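Local structure of NADH-rubredoxin oxidoreductase (Clostridium acetobutylicum, 3KLJ) at residues A[229-234]-A[243-248]; A[276-281]-A[300-305]; A[313-318]-A[354-359]; A[318-323]-A[349-354]. The protein catalyses NADH-dependent reduction of rubredoxin through a bound FAD, passing electrons on to proteins that scavenge dioxygen in an anaerobic bacterium. One frame throughout, in Å; residues are numbered along the deposited sequence. Where two conformers were deposited one is given.

Interaction 1 of 4, residues A[229-234]-A[243-248]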
loop_
_atom_site.group_PDB
_atom_site.type_symbol
_atom_site.label_atom_id
_atom_site.label_comp_id
_atom_site.label_asym_id
_atom_site.label_seq_id
_atom_site.Cartn_x
_atom_site.Cartn_y
_atom_site.Cartn_z
ATOM N N VAL A 229 -1.293 7.459 1.635
ATOM C CA VAL A 229 -0.037 7.453 0.925
ATOM C C VAL A 229 -0.344 7.894 -0.510
ATOM O O VAL A 229 -1.464 7.694 -0.977
ATOM C CB VAL A 229 0.530 5.995 1.049
ATOM C CG1 VAL A 229 0.845 5.345 -0.270
ATOM C CG2 VAL A 229 1.652 5.899 2.088
ATOM N N LYS A 230 0.620 8.534 -1.182
ATOM C CA LYS A 230 0.490 8.919 -2.603
ATOM C C LYS A 230 1.752 8.562 -3.398
ATOM O O LYS A 230 2.853 8.562 -2.840
ATOM C CB LYS A 230 0.266 10.437 -2.746
ATOM C CG LYS A 230 -1.097 10.953 -2.314
ATOM C CD LYS A 230 -1.220 12.453 -2.648
ATOM C CE LYS A 230 -2.568 13.018 -2.260
ATOM N NZ LYS A 230 -2.709 13.192 -0.790
ATOM N N PRO A 231 1.608 8.284 -4.705
ATOM C CA PRO A 231 2.781 8.092 -5.553
ATOM C C PRO A 231 3.861 9.157 -5.339
ATOM O O PRO A 231 3.571 10.343 -5.274
ATOM C CB PRO A 231 2.193 8.206 -6.961
ATOM C CG PRO A 231 0.854 7.529 -6.805
ATOM C CD PRO A 231 0.358 8.050 -5.463
ATOM N N ASN A 232 5.099 8.704 -5.209
ATOM C CA ASN A 232 6.236 9.583 -4.996
ATOM C C ASN A 232 6.859 9.890 -6.361
ATOM O O ASN A 232 7.621 9.083 -6.890
ATOM C CB ASN A 232 7.220 8.878 -4.058
ATOM C CG ASN A 232 8.290 9.802 -3.495
ATOM O OD1 ASN A 232 8.450 10.945 -3.919
ATOM N ND2 ASN A 232 9.041 9.289 -2.529
ATOM N N LEU A 233 6.525 11.055 -6.923
ATOM C CA LEU A 233 6.876 11.359 -8.315
ATOM C C LEU A 233 7.267 12.818 -8.617
ATOM O O LEU A 233 7.227 13.233 -9.780
ATOM C CB LEU A 233 5.734 10.909 -9.253
ATOM C CG LEU A 233 4.292 11.324 -8.886
ATOM C CD1 LEU A 233 4.121 12.860 -8.882
ATOM C CD2 LEU A 233 3.258 10.678 -9.813
ATOM N N ASP A 234 7.667 13.589 -7.604
ATOM C CA ASP A 234 8.039 14.998 -7.793
ATOM C C ASP A 234 9.137 15.190 -8.839
ATOM O O ASP A 234 9.161 16.197 -9.542
ATOM C CB ASP A 234 8.472 15.640 -6.472
ATOM C CG ASP A 234 8.498 17.157 -6.546
ATOM O OD1 ASP A 234 7.463 17.747 -6.922
ATOM O OD2 ASP A 234 9.548 17.760 -6.237
ATOM N N SER A 243 0.791 12.022 -15.820
ATOM C CA SER A 243 0.418 11.559 -14.493
ATOM C C SER A 243 -0.937 12.109 -14.093
ATOM O O SER A 243 -1.353 13.175 -14.555
ATOM C CB SER A 243 1.483 11.954 -13.449
ATOM O OG SER A 243 1.564 13.365 -13.302
ATOM N N LYS A 244 -1.626 11.376 -13.230
ATOM C CA LYS A 244 -2.792 11.917 -12.540
ATOM C C LYS A 244 -2.535 11.791 -11.043
ATOM O O LYS A 244 -1.926 12.680 -10.454
ATOM C CB LYS A 244 -4.086 11.214 -12.980
ATOM C CG LYS A 244 -4.378 11.304 -14.482
ATOM C CD LYS A 244 -4.829 12.694 -14.912
ATOM C CE LYS A 244 -4.910 12.795 -16.430
ATOM N NZ LYS A 244 -5.393 14.141 -16.902
ATOM N N ARG A 245 -3.001 10.703 -10.430
ATOM C CA ARG A 245 -2.560 10.341 -9.091
ATOM C C ARG A 245 -1.157 9.735 -9.207
ATOM O O ARG A 245 -0.238 10.147 -8.504
ATOM C CB ARG A 245 -3.524 9.340 -8.432
ATOM C CG ARG A 245 -2.954 8.671 -7.160
ATOM C CD ARG A 245 -4.032 7.896 -6.391
ATOM N NE ARG A 245 -3.450 7.171 -5.265
ATOM C CZ ARG A 245 -3.441 7.607 -4.006
ATOM N NH1 ARG A 245 -3.989 8.780 -3.685
ATOM N NH2 ARG A 245 -2.877 6.867 -3.065
ATOM N N GLY A 246 -1.012 8.755 -10.101
ATOM C CA GLY A 246 0.268 8.116 -10.338
ATOM C C GLY A 246 0.758 8.384 -11.742
ATOM O O GLY A 246 0.094 9.102 -12.501
ATOM N N ILE A 247 1.917 7.817 -12.088
ATOM C CA ILE A 247 2.443 7.901 -13.453
ATOM C C ILE A 247 1.596 6.977 -14.332
ATOM O O ILE A 247 1.432 5.798 -14.022
ATOM C CB ILE A 247 3.959 7.514 -13.541
ATOM C CG1 ILE A 247 4.820 8.493 -12.731
ATOM C CG2 ILE A 247 4.438 7.465 -15.005
ATOM C CD1 ILE A 247 6.268 8.061 -12.554
ATOM N N LEU A 248 1.063 7.525 -15.421
ATOM C CA LEU A 248 0.162 6.783 -16.297
ATOM C C LEU A 248 0.943 5.759 -17.119
ATOM O O LEU A 248 1.948 6.111 -17.751
ATOM C CB LEU A 248 -0.611 7.756 -17.204
ATOM C CG LEU A 248 -1.968 8.359 -16.765
ATOM C CD1 LEU A 248 -2.217 8.460 -15.232
ATOM C CD2 LEU A 248 -2.249 9.693 -17.445
HETATM O O HOH W 1 -4.139 9.748 -0.569
#

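Interaction 2 of 4, residues A[276-281]-A[300-305]. With FAD (flavin-adenine dinucleotide), chain B.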
loop_
_atom_site.group_PDB
_atom_site.type_symbol
_atom_site.label_atom_id
_atom_site.label_comp_id
_atom_site.label_asym_id
_atom_site.label_seq_id
_atom_site.Cartn_x
_atom_site.Cartn_y
_atom_site.Cartn_z
ATOM N N LEU A 276 -0.570 -1.986 -3.647
ATOM C CA LEU A 276 -0.470 -3.314 -3.065
ATOM C C LEU A 276 0.789 -4.003 -3.574
ATOM O O LEU A 276 1.214 -3.750 -4.701
ATOM C CB LEU A 276 -1.714 -4.147 -3.408
ATOM C CG LEU A 276 -3.053 -3.625 -2.872
ATOM C CD1 LEU A 276 -4.253 -4.385 -3.465
ATOM C CD2 LEU A 276 -3.065 -3.701 -1.359
ATOM N N ILE A 277 1.365 -4.879 -2.746
ATOM C CA ILE A 277 2.651 -5.503 -3.078
ATOM C C ILE A 277 2.600 -6.509 -4.236
ATOM O O ILE A 277 3.537 -6.551 -5.036
ATOM C CB ILE A 277 3.431 -6.046 -1.828
ATOM C CG1 ILE A 277 4.905 -6.290 -2.200
ATOM C CG2 ILE A 277 2.764 -7.281 -1.244
ATOM C CD1 ILE A 277 5.874 -6.158 -1.080
ATOM N N ASN A 278 1.523 -7.289 -4.369
ATOM C CA ASN A 278 1.451 -8.214 -5.499
ATOM C C ASN A 278 1.433 -7.467 -6.844
ATOM O O ASN A 278 1.983 -7.951 -7.832
ATOM C CB ASN A 278 0.304 -9.233 -5.363
ATOM C CG ASN A 278 -1.066 -8.585 -5.282
ATOM O OD1 ASN A 278 -1.192 -7.364 -5.182
ATOM N ND2 ASN A 278 -2.108 -9.412 -5.319
ATOM N N ILE A 279 0.837 -6.276 -6.862
ATOM C CA ILE A 279 0.849 -5.389 -8.036
ATOM C C ILE A 279 2.262 -4.868 -8.326
ATOM O O ILE A 279 2.676 -4.807 -9.479
ATOM C CB ILE A 279 -0.152 -4.214 -7.863
ATOM C CG1 ILE A 279 -1.573 -4.780 -7.781
ATOM C CG2 ILE A 279 -0.027 -3.190 -9.003
ATOM C CD1 ILE A 279 -2.663 -3.766 -7.486
ATOM N N ALA A 280 2.986 -4.491 -7.272
ATOM C CA ALA A 280 4.371 -4.034 -7.392
ATOM C C ALA A 280 5.250 -5.106 -8.027
ATOM O O ALA A 280 6.000 -4.836 -8.969
ATOM C CB ALA A 280 4.920 -3.625 -6.025
ATOM N N ASN A 281 5.163 -6.314 -7.487
ATOM C CA ASN A 281 5.913 -7.452 -8.005
ATOM C C ASN A 281 5.602 -7.713 -9.478
ATOM O O ASN A 281 6.513 -7.860 -10.297
ATOM C CB ASN A 281 5.610 -8.704 -7.179
ATOM C CG ASN A 281 6.129 -8.607 -5.760
ATOM O OD1 ASN A 281 5.516 -9.131 -4.824
ATOM N ND2 ASN A 281 7.260 -7.928 -5.590
ATOM N N GLU A 300 -4.830 -6.592 -14.905
ATOM C CA GLU A 300 -5.284 -6.304 -13.554
ATOM C C GLU A 300 -5.574 -7.604 -12.806
ATOM O O GLU A 300 -6.323 -8.443 -13.287
ATOM C CB GLU A 300 -6.532 -5.430 -13.617
ATOM C CG GLU A 300 -6.947 -4.852 -12.283
ATOM C CD GLU A 300 -8.266 -4.111 -12.358
ATOM O OE1 GLU A 300 -8.752 -3.843 -13.481
ATOM O OE2 GLU A 300 -8.817 -3.798 -11.282
ATOM N N ILE A 301 -4.969 -7.764 -11.633
ATOM C CA ILE A 301 -5.043 -9.023 -10.898
ATOM C C ILE A 301 -6.129 -9.010 -9.825
ATOM O O ILE A 301 -6.765 -10.034 -9.548
ATOM C CB ILE A 301 -3.704 -9.307 -10.131
ATOM C CG1 ILE A 301 -2.467 -9.027 -10.992
ATOM C CG2 ILE A 301 -3.690 -10.740 -9.538
ATOM C CD1 ILE A 301 -1.206 -8.755 -10.165
ATOM N N ILE A 302 -6.379 -7.822 -9.284
ATOM C CA ILE A 302 -6.342 -7.639 -7.828
ATOM C C ILE A 302 -7.505 -8.017 -6.911
ATOM O O ILE A 302 -8.532 -7.326 -6.883
ATOM C CB ILE A 302 -5.859 -6.212 -7.471
ATOM C CG1 ILE A 302 -4.959 -5.688 -8.589
ATOM C CG2 ILE A 302 -5.145 -6.222 -6.120
ATOM C CD1 ILE A 302 -3.670 -6.511 -8.777
ATOM N N PRO A 303 -7.315 -9.116 -6.144
ATOM C CA PRO A 303 -7.986 -9.309 -4.864
ATOM C C PRO A 303 -7.049 -8.845 -3.739
ATOM O O PRO A 303 -5.846 -8.652 -3.964
ATOM C CB PRO A 303 -8.191 -10.828 -4.805
ATOM C CG PRO A 303 -7.212 -11.422 -5.814
ATOM C CD PRO A 303 -6.509 -10.296 -6.511
ATOM N N SER A 304 -7.588 -8.736 -2.534
ATOM C CA SER A 304 -6.782 -8.457 -1.341
ATOM C C SER A 304 -7.565 -8.821 -0.085
ATOM O O SER A 304 -8.512 -8.116 0.288
ATOM C CB SER A 304 -6.291 -6.996 -1.297
ATOM O OG SER A 304 -7.352 -6.084 -1.064
ATOM N N PRO A 305 -7.207 -9.955 0.548
ATOM C CA PRO A 305 -7.825 -10.230 1.836
ATOM C C PRO A 305 -7.136 -9.402 2.908
ATOM O O PRO A 305 -5.963 -9.615 3.216
ATOM C CB PRO A 305 -7.581 -11.732 2.051
ATOM C CG PRO A 305 -7.071 -12.256 0.734
ATOM C CD PRO A 305 -6.407 -11.095 0.067
HETATM P PA FAD B . 8.299 1.162 -2.469
HETATM O O1A FAD B . 7.863 2.434 -1.792
HETATM O O2A FAD B . 8.177 -0.048 -1.575
HETATM O O5B FAD B . 9.802 1.318 -2.981
HETATM C C5B FAD B . 10.207 2.461 -3.711
HETATM C C4B FAD B . 11.651 2.808 -3.348
HETATM O O4B FAD B . 12.108 3.881 -4.170
HETATM C C3B FAD B . 11.758 3.287 -1.903
HETATM O O3B FAD B . 12.785 2.560 -1.248
HETATM C C2B FAD B . 12.100 4.762 -1.998
HETATM O O2B FAD B . 12.992 5.177 -0.988
HETATM C C1B FAD B . 12.756 4.855 -3.369
HETATM N N9A FAD B . 12.665 6.193 -3.979
HETATM C C8A FAD B . 11.635 7.090 -3.880
HETATM N N7A FAD B . 11.954 8.194 -4.595
HETATM C C5A FAD B . 13.167 8.016 -5.157
HETATM C C6A FAD B . 13.956 8.830 -5.971
HETATM N N6A FAD B . 13.666 10.125 -6.104
HETATM N N1A FAD B . 15.188 8.360 -6.390
HETATM C C2A FAD B . 15.634 7.107 -6.012
HETATM N N3A FAD B . 14.851 6.313 -5.196
HETATM C C4A FAD B . 13.630 6.760 -4.777
HETATM N N1 FAD B . 0.693 -3.930 0.595
HETATM C C2 FAD B . -0.113 -5.046 0.517
HETATM O O2 FAD B . -0.452 -5.467 -0.575
HETATM N N3 FAD B . -0.517 -5.709 1.658
HETATM C C4 FAD B . -0.128 -5.247 2.893
HETATM O O4 FAD B . -0.519 -5.854 3.894
HETATM C C4X FAD B . 0.680 -4.104 2.990
HETATM N N5 FAD B . 1.094 -3.623 4.223
HETATM C C5X FAD B . 1.895 -2.500 4.308
HETATM C C6 FAD B . 2.304 -2.016 5.558
HETATM C C7 FAD B . 3.127 -0.880 5.627
HETATM C C7M FAD B . 3.567 -0.357 6.963
HETATM C C8 FAD B . 3.525 -0.230 4.459
HETATM C C8M FAD B . 4.403 0.995 4.504
HETATM C C9 FAD B . 3.110 -0.713 3.224
HETATM C C9A FAD B . 2.299 -1.850 3.142
HETATM N N10 FAD B . 1.894 -2.333 1.900
HETATM C C10 FAD B . 1.090 -3.454 1.825
HETATM C "C1'" FAD B . 2.304 -1.627 0.649
HETATM C "C2'" FAD B . 3.492 -2.275 -0.028
HETATM O "O2'" FAD B . 4.612 -2.152 0.825
HETATM C "C3'" FAD B . 3.727 -1.531 -1.327
HETATM O "O3'" FAD B . 2.640 -1.759 -2.205
HETATM C "C4'" FAD B . 5.007 -1.947 -2.033
HETATM O "O4'" FAD B . 6.127 -1.773 -1.175
HETATM C "C5'" FAD B . 5.192 -1.055 -3.254
HETATM O "O5'" FAD B . 6.468 -1.322 -3.776
HETATM P P FAD B . 7.173 -0.251 -4.715
HETATM O O1P FAD B . 8.504 -0.818 -5.182
HETATM O O2P FAD B . 6.258 0.185 -5.833
HETATM O O3P FAD B . 7.388 1.056 -3.791
#

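Interaction 3 of 4, residues A[313-318]-A[354-359]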
loop_
_atom_site.group_PDB
_atom_site.type_symbol
_atom_site.label_atom_id
_atom_site.label_comp_id
_atom_site.label_asym_id
_atom_site.label_seq_id
_atom_site.Cartn_x
_atom_site.Cartn_y
_atom_site.Cartn_z
ATOM N N SER A 313 -10.678 -10.917 10.222
ATOM C CA SER A 313 -10.440 -10.910 8.784
ATOM C C SER A 313 -11.497 -10.123 8.032
ATOM O O SER A 313 -12.686 -10.212 8.357
ATOM C CB SER A 313 -10.448 -12.344 8.272
ATOM O OG SER A 313 -11.714 -12.940 8.504
ATOM N N ILE A 314 -11.077 -9.382 7.007
ATOM C CA ILE A 314 -12.003 -8.546 6.227
ATOM C C ILE A 314 -11.768 -8.685 4.734
ATOM O O ILE A 314 -10.633 -8.621 4.278
ATOM C CB ILE A 314 -11.872 -7.043 6.592
ATOM C CG1 ILE A 314 -12.306 -6.807 8.035
ATOM C CG2 ILE A 314 -12.710 -6.176 5.640
ATOM C CD1 ILE A 314 -11.834 -5.509 8.604
ATOM N N ILE A 315 -12.830 -8.892 3.967
ATOM C CA ILE A 315 -12.731 -8.689 2.527
ATOM C C ILE A 315 -13.800 -7.703 2.065
ATOM O O ILE A 315 -14.973 -7.805 2.445
ATOM C CB ILE A 315 -12.711 -10.014 1.659
ATOM C CG1 ILE A 315 -14.058 -10.312 1.024
ATOM C CG2 ILE A 315 -12.158 -11.241 2.422
ATOM C CD1 ILE A 315 -14.141 -9.855 -0.390
ATOM N N SER A 316 -13.372 -6.739 1.258
ATOM C CA SER A 316 -14.246 -5.677 0.792
ATOM C C SER A 316 -14.110 -5.556 -0.711
ATOM O O SER A 316 -12.993 -5.587 -1.235
ATOM C CB SER A 316 -13.893 -4.349 1.477
ATOM O OG SER A 316 -14.732 -3.310 1.007
ATOM N N CYS A 317 -15.247 -5.391 -1.386
ATOM C CA CYS A 317 -15.275 -5.383 -2.846
ATOM C C CYS A 317 -16.201 -4.319 -3.410
ATOM O O CYS A 317 -17.347 -4.199 -2.997
ATOM C CB CYS A 317 -15.686 -6.754 -3.383
ATOM S SG CYS A 317 -15.587 -6.897 -5.189
ATOM N N GLY A 318 -15.685 -3.563 -4.374
ATOM C CA GLY A 318 -16.458 -2.530 -5.052
ATOM C C GLY A 318 -16.593 -1.280 -4.215
ATOM O O GLY A 318 -16.124 -1.233 -3.078
ATOM N N GLY A 354 -14.903 -11.527 9.033
ATOM C CA GLY A 354 -14.904 -12.803 9.741
ATOM C C GLY A 354 -15.340 -14.036 8.960
ATOM O O GLY A 354 -15.595 -15.078 9.559
ATOM N N ASP A 355 -15.426 -13.932 7.634
ATOM C CA ASP A 355 -15.702 -15.102 6.783
ATOM C C ASP A 355 -15.117 -14.893 5.393
ATOM O O ASP A 355 -15.807 -14.487 4.464
ATOM C CB ASP A 355 -17.212 -15.392 6.714
ATOM C CG ASP A 355 -17.530 -16.771 6.135
ATOM O OD1 ASP A 355 -18.695 -17.202 6.276
ATOM O OD2 ASP A 355 -16.639 -17.429 5.540
ATOM N N VAL A 356 -13.823 -15.154 5.261
ATOM C CA VAL A 356 -13.125 -14.934 4.000
ATOM C C VAL A 356 -13.683 -15.814 2.884
ATOM O O VAL A 356 -13.753 -15.374 1.734
ATOM C CB VAL A 356 -11.592 -15.126 4.149
ATOM C CG1 VAL A 356 -10.917 -15.330 2.794
ATOM C CG2 VAL A 356 -10.987 -13.937 4.853
ATOM N N SER A 357 -14.097 -17.034 3.227
ATOM C CA SER A 357 -14.713 -17.941 2.246
ATOM C C SER A 357 -15.946 -17.310 1.596
ATOM O O SER A 357 -16.126 -17.403 0.378
ATOM C CB SER A 357 -15.087 -19.285 2.882
ATOM O OG SER A 357 -15.682 -20.141 1.918
ATOM N N LEU A 358 -16.796 -16.684 2.409
ATOM C CA LEU A 358 -17.983 -16.014 1.884
ATOM C C LEU A 358 -17.626 -14.736 1.122
ATOM O O LEU A 358 -18.131 -14.512 0.020
ATOM C CB LEU A 358 -18.996 -15.704 2.990
ATOM C CG LEU A 358 -20.284 -14.991 2.565
ATOM C CD1 LEU A 358 -21.071 -15.724 1.475
ATOM C CD2 LEU A 358 -21.157 -14.761 3.775
ATOM N N GLY A 359 -16.754 -13.913 1.699
ATOM C CA GLY A 359 -16.288 -12.711 1.010
ATOM C C GLY A 359 -15.764 -13.034 -0.385
ATOM O O GLY A 359 -16.053 -12.324 -1.346
HETATM O O HOH W 2 -14.030 -11.875 5.799
#

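Interaction 4 of 4, residues A[318-323]-A[349-354]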
loop_
_atom_site.group_PDB
_atom_site.type_symbol
_atom_site.label_atom_id
_atom_site.label_comp_id
_atom_site.label_asym_id
_atom_site.label_seq_id
_atom_site.Cartn_x
_atom_site.Cartn_y
_atom_site.Cartn_z
ATOM N N GLY A 318 -15.685 -3.563 -4.374
ATOM C CA GLY A 318 -16.458 -2.530 -5.052
ATOM C C GLY A 318 -16.593 -1.280 -4.215
ATOM O O GLY A 318 -16.124 -1.233 -3.078
ATOM N N ASP A 319 -17.243 -0.270 -4.790
ATOM C CA ASP A 319 -17.420 1.033 -4.153
ATOM C C ASP A 319 -18.421 0.979 -2.996
ATOM O O ASP A 319 -19.609 1.244 -3.179
ATOM C CB ASP A 319 -17.844 2.073 -5.204
ATOM C CG ASP A 319 -18.106 3.450 -4.608
ATOM O OD1 ASP A 319 -17.320 3.902 -3.743
ATOM O OD2 ASP A 319 -19.099 4.091 -5.018
ATOM N N ILE A 320 -17.927 0.628 -1.809
ATOM C CA ILE A 320 -18.744 0.603 -0.589
ATOM C C ILE A 320 -19.057 2.019 -0.087
ATOM O O ILE A 320 -20.196 2.316 0.282
ATOM C CB ILE A 320 -18.063 -0.211 0.556
ATOM C CG1 ILE A 320 -17.884 -1.686 0.174
ATOM C CG2 ILE A 320 -18.859 -0.109 1.850
ATOM C CD1 ILE A 320 -19.139 -2.556 0.324
ATOM N N GLU A 321 -18.051 2.890 -0.077
ATOM C CA GLU A 321 -18.174 4.197 0.583
ATOM C C GLU A 321 -19.298 5.095 0.041
ATOM O O GLU A 321 -20.051 5.688 0.820
ATOM C CB GLU A 321 -16.839 4.947 0.571
ATOM C CG GLU A 321 -16.832 6.199 1.445
ATOM C CD GLU A 321 -15.515 6.955 1.413
ATOM O OE1 GLU A 321 -15.331 7.842 2.274
ATOM O OE2 GLU A 321 -14.667 6.670 0.537
ATOM N N ASN A 322 -19.408 5.197 -1.281
ATOM C CA ASN A 322 -20.396 6.088 -1.896
ATOM C C ASN A 322 -21.471 5.346 -2.695
ATOM O O ASN A 322 -22.111 5.920 -3.580
ATOM C CB ASN A 322 -19.701 7.124 -2.786
ATOM C CG ASN A 322 -18.667 7.946 -2.038
ATOM O OD1 ASN A 322 -17.568 8.177 -2.544
ATOM N ND2 ASN A 322 -19.014 8.396 -0.831
ATOM N N ASN A 323 -21.674 4.072 -2.376
ATOM C CA ASN A 323 -22.627 3.261 -3.123
ATOM C C ASN A 323 -24.056 3.772 -3.000
ATOM O O ASN A 323 -24.518 4.103 -1.901
ATOM C CB ASN A 323 -22.554 1.794 -2.708
ATOM C CG ASN A 323 -22.933 0.853 -3.836
ATOM O OD1 ASN A 323 -24.100 0.759 -4.218
ATOM N ND2 ASN A 323 -21.944 0.154 -4.381
ATOM N N ALA A 349 -21.447 -4.252 -4.778
ATOM C CA ALA A 349 -20.469 -4.093 -3.708
ATOM C C ALA A 349 -20.826 -4.960 -2.520
ATOM O O ALA A 349 -22.003 -5.219 -2.249
ATOM C CB ALA A 349 -20.357 -2.638 -3.283
ATOM N N ALA A 350 -19.794 -5.421 -1.823
ATOM C CA ALA A 350 -19.975 -6.268 -0.655
ATOM C C ALA A 350 -18.752 -6.218 0.235
ATOM O O ALA A 350 -17.621 -6.053 -0.252
ATOM C CB ALA A 350 -20.247 -7.696 -1.074
ATOM N N ALA A 351 -18.980 -6.387 1.535
ATOM C CA ALA A 351 -17.894 -6.588 2.475
ATOM C C ALA A 351 -18.288 -7.639 3.498
ATOM O O ALA A 351 -19.455 -7.737 3.889
ATOM C CB ALA A 351 -17.515 -5.255 3.170
ATOM N N VAL A 352 -17.321 -8.424 3.930
ATOM C CA VAL A 352 -17.558 -9.441 4.950
ATOM C C VAL A 352 -16.417 -9.372 5.943
ATOM O O VAL A 352 -15.233 -9.343 5.556
ATOM C CB VAL A 352 -17.635 -10.880 4.363
ATOM C CG1 VAL A 352 -17.920 -11.906 5.456
ATOM C CG2 VAL A 352 -18.714 -10.986 3.306
ATOM N N ILE A 353 -16.785 -9.328 7.214
ATOM C CA ILE A 353 -15.840 -9.392 8.314
ATOM C C ILE A 353 -16.001 -10.782 8.928
ATOM O O ILE A 353 -17.117 -11.186 9.253
ATOM C CB ILE A 353 -16.148 -8.308 9.399
ATOM C CG1 ILE A 353 -16.287 -6.903 8.776
ATOM C CG2 ILE A 353 -15.081 -8.323 10.506
ATOM C CD1 ILE A 353 -16.688 -5.792 9.783
ATOM N N GLY A 354 -14.903 -11.527 9.033
ATOM C CA GLY A 354 -14.904 -12.803 9.741
ATOM C C GLY A 354 -15.340 -14.036 8.960
ATOM O O GLY A 354 -15.595 -15.078 9.559
#

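Interaction 1 of 4, residues A[229-234]-A[243-248]
Arg-245 reaches across to Val-229 and brings its guanidinium to the backbone carbonyl: NH2 donates to Val-229 O at 2.7 Å. The bond is bent, with an N-H...O angle of 132°, because the oxygen lies out of the guanidinium plane. An extended chain makes the reach possible; CG stands anti to the backbone N (chi1 167°) and the chain runs straight on to NE. Asn-273 OD1 accepts from NE, which fixes the rotation of the group, and a water in the guanidinium plane accepts from Arg-245 NH1. Over one face lies Pro-231, its CD 3.8 Å above the plane and displaced toward the rim, with the two side chains crossing at about a right angle. Lys-230 brings its aliphatic CG within 3.9 Å of Arg-245 NH1 while NZ turns off to Asn-117 OD1, so the two like charges do not meet. Strand 229-231 pairs antiparallel with strand 114-116, where the chain returns from the NADH-binding domain to the FAD-binding domain, and the next residue, Asn-232, touches FAD. A rigid proline suits the end of this crossing: Pro-231 CG lies 3.3 Å from Arg-245 O and 3.6 Å from Gly-246 CA, and the bare glycine leaves room for the ring. Glu-268 accepts from Gly-246 N. Leu-233 holds CG between its backbone N and carbonyl carbon (chi1 48°), a less common setting that carries CD2 over the 245-247 backbone and to 4.0 Å from Ile-247 CG1. Ser-243 CB lies 4.2 Å from Leu-233 CD2.

Interaction 2 of 4, residues A[276-281]-A[300-305]
This is an apolar contact, without a hydrogen bond across it, between the start of helix 277-291 in the FAD-binding domain and the irregular segment that leads into the C-terminal domain. Leu-276, at the N-cap position, keeps CG beside its backbone N (chi1 -63°) and splits its two methyls between different partners. CD1 of Leu-276 presses on Ile-302 CG2 at 3.3 Å, tighter than usual for carbons, and lies 4.0 Å from Ser-304 CB; CD2 turns to the flavin, 3.2 Å from FAD O2. The branched Ile-302 also meets Ile-279 one helical turn on, although the modelled closeness of those two chains is doubtful in detail. Asn-278 ND2 lies 4.0 Å from Pro-303 O, and Ile-301 CD1 rests near Asn-278 O. The isoleucine at 277 suits the apolar surroundings made by Tyr-47 and Pro-49. One residue past the N-cap, Ile-277 N donates to FAD O2 at 2.9 Å and 162°. The positive end of the helix dipole thus faces the pyrimidine carbonyl, which would be expected to favour negative charge on the reduced flavin, as in other flavoproteins of the glutathione reductase fold.

Interaction 3 of 4, residues A[313-318]-A[354-359]
Ser-313 begins the meeting of strand 312-317 with the start of helix 356-367, the helix that lies against the antiparallel sheet of the C-terminal domain. Ser-313 O accepts from Gly-354 N at 2.7 Å, closing the pairing with strand 346-353 just where the chain turns off toward the helix. The glycine, with its positive phi, suits that turn, and Ser-313 OG comes to 3.4 Å from Gly-354 CA. A water that accepts from Asp-355 N reaches the same Ser-313 O weakly. Ser-313 CB also touches Val-356 CG2. Ile-314 points to the other face of the sheet, against Leu-182 and Ile-306. Ile-315 turns back to the helix and shares the packing with Ser-313: Ile-315 CG2 meets Val-356 CG2 at 3.8 Å, the two chains crossing at about a right angle, while Ile-315 CG1 lies 3.3 Å from Gly-359 CA. Because Gly-359 is bare, the isoleucine can sit directly on the helix backbone, though its chi1 of 101° suggests a strained fit. Cys-317, on the same face, lies over Ile-366 and Asp-367 further along the helix. Asp-355 caps the helix, its OD1 bridged to Lys-336 and its OD2 taking Leu-358 N at 3.2 Å from above the carboxylate plane.

Interaction 4 of 4, residues A[318-323]-A[349-354]
Ile-320 lays its terminal methyl over the backbone of strand 346-353, with CD1 3.6 Å from Ala-350 N and set between two methyls of the same strand face, 3.8 Å from Ala-349 CB and 4.2 Å from Ala-351 CB. CG1 stands beside the backbone N (chi1 -63°), and a second bend at chi2 (-80°) brings CD1 down onto the strand. Alanines suit the place, since their short side chains leave the backbone within reach of a bulky aliphatic. Ala-349 CB faces the loop and takes a second neighbour, Asn-323 ND2, at 3.4 Å. Here strand 312-317, an inner strand of the antiparallel sheet of the C-terminal domain, ends, and the chain folds over its neighbour 346-353 in an inverse gamma turn centred on Asp-319, followed by a type I beta turn from Ile-320 to Asn-323. Gly-318, at a positive phi, suits the sharp exit from the strand. Asn-323 ties the two turns together: ND2 donates to Asp-319 O at 2.8 Å, with an N-H...O angle of 153°. The oxygen lies in the amide plane, yet the donor stands above the carbonyl plane of Asp-319. Asp-348 OD2 also accepts from ND2, so the amide is gripped by two acceptors and its rotation is fixed. Asp-319 OD1 adds a weak bond from Asn-322 N at 3.5 Å. Ala-350 points away from the loop, to Leu-362 and Ile-366 of helix 356-367.

Interactions 1 and 2 come first along the chain, then 3 and 4, with 318-323/349-354 within the span bridged by interaction 3. Interactions 1 and 2 both border the FAD, their centres about 17 Å apart. Interactions 3 and 4 have centres about 9 Å apart, share Gly-318 and Gly-354, and use the neighbouring strands 312-317 and 346-353 of one sheet, with helix 356-367 against it. Interactions 1 and 3 lie on opposite sides of the chain's centre, about 29 Å between centres. Interaction 2, its centre about 16 Å from that of interaction 3, joins the flavin side to the entry of the C-terminal domain, which 3 and 4 hold together away from the flavin.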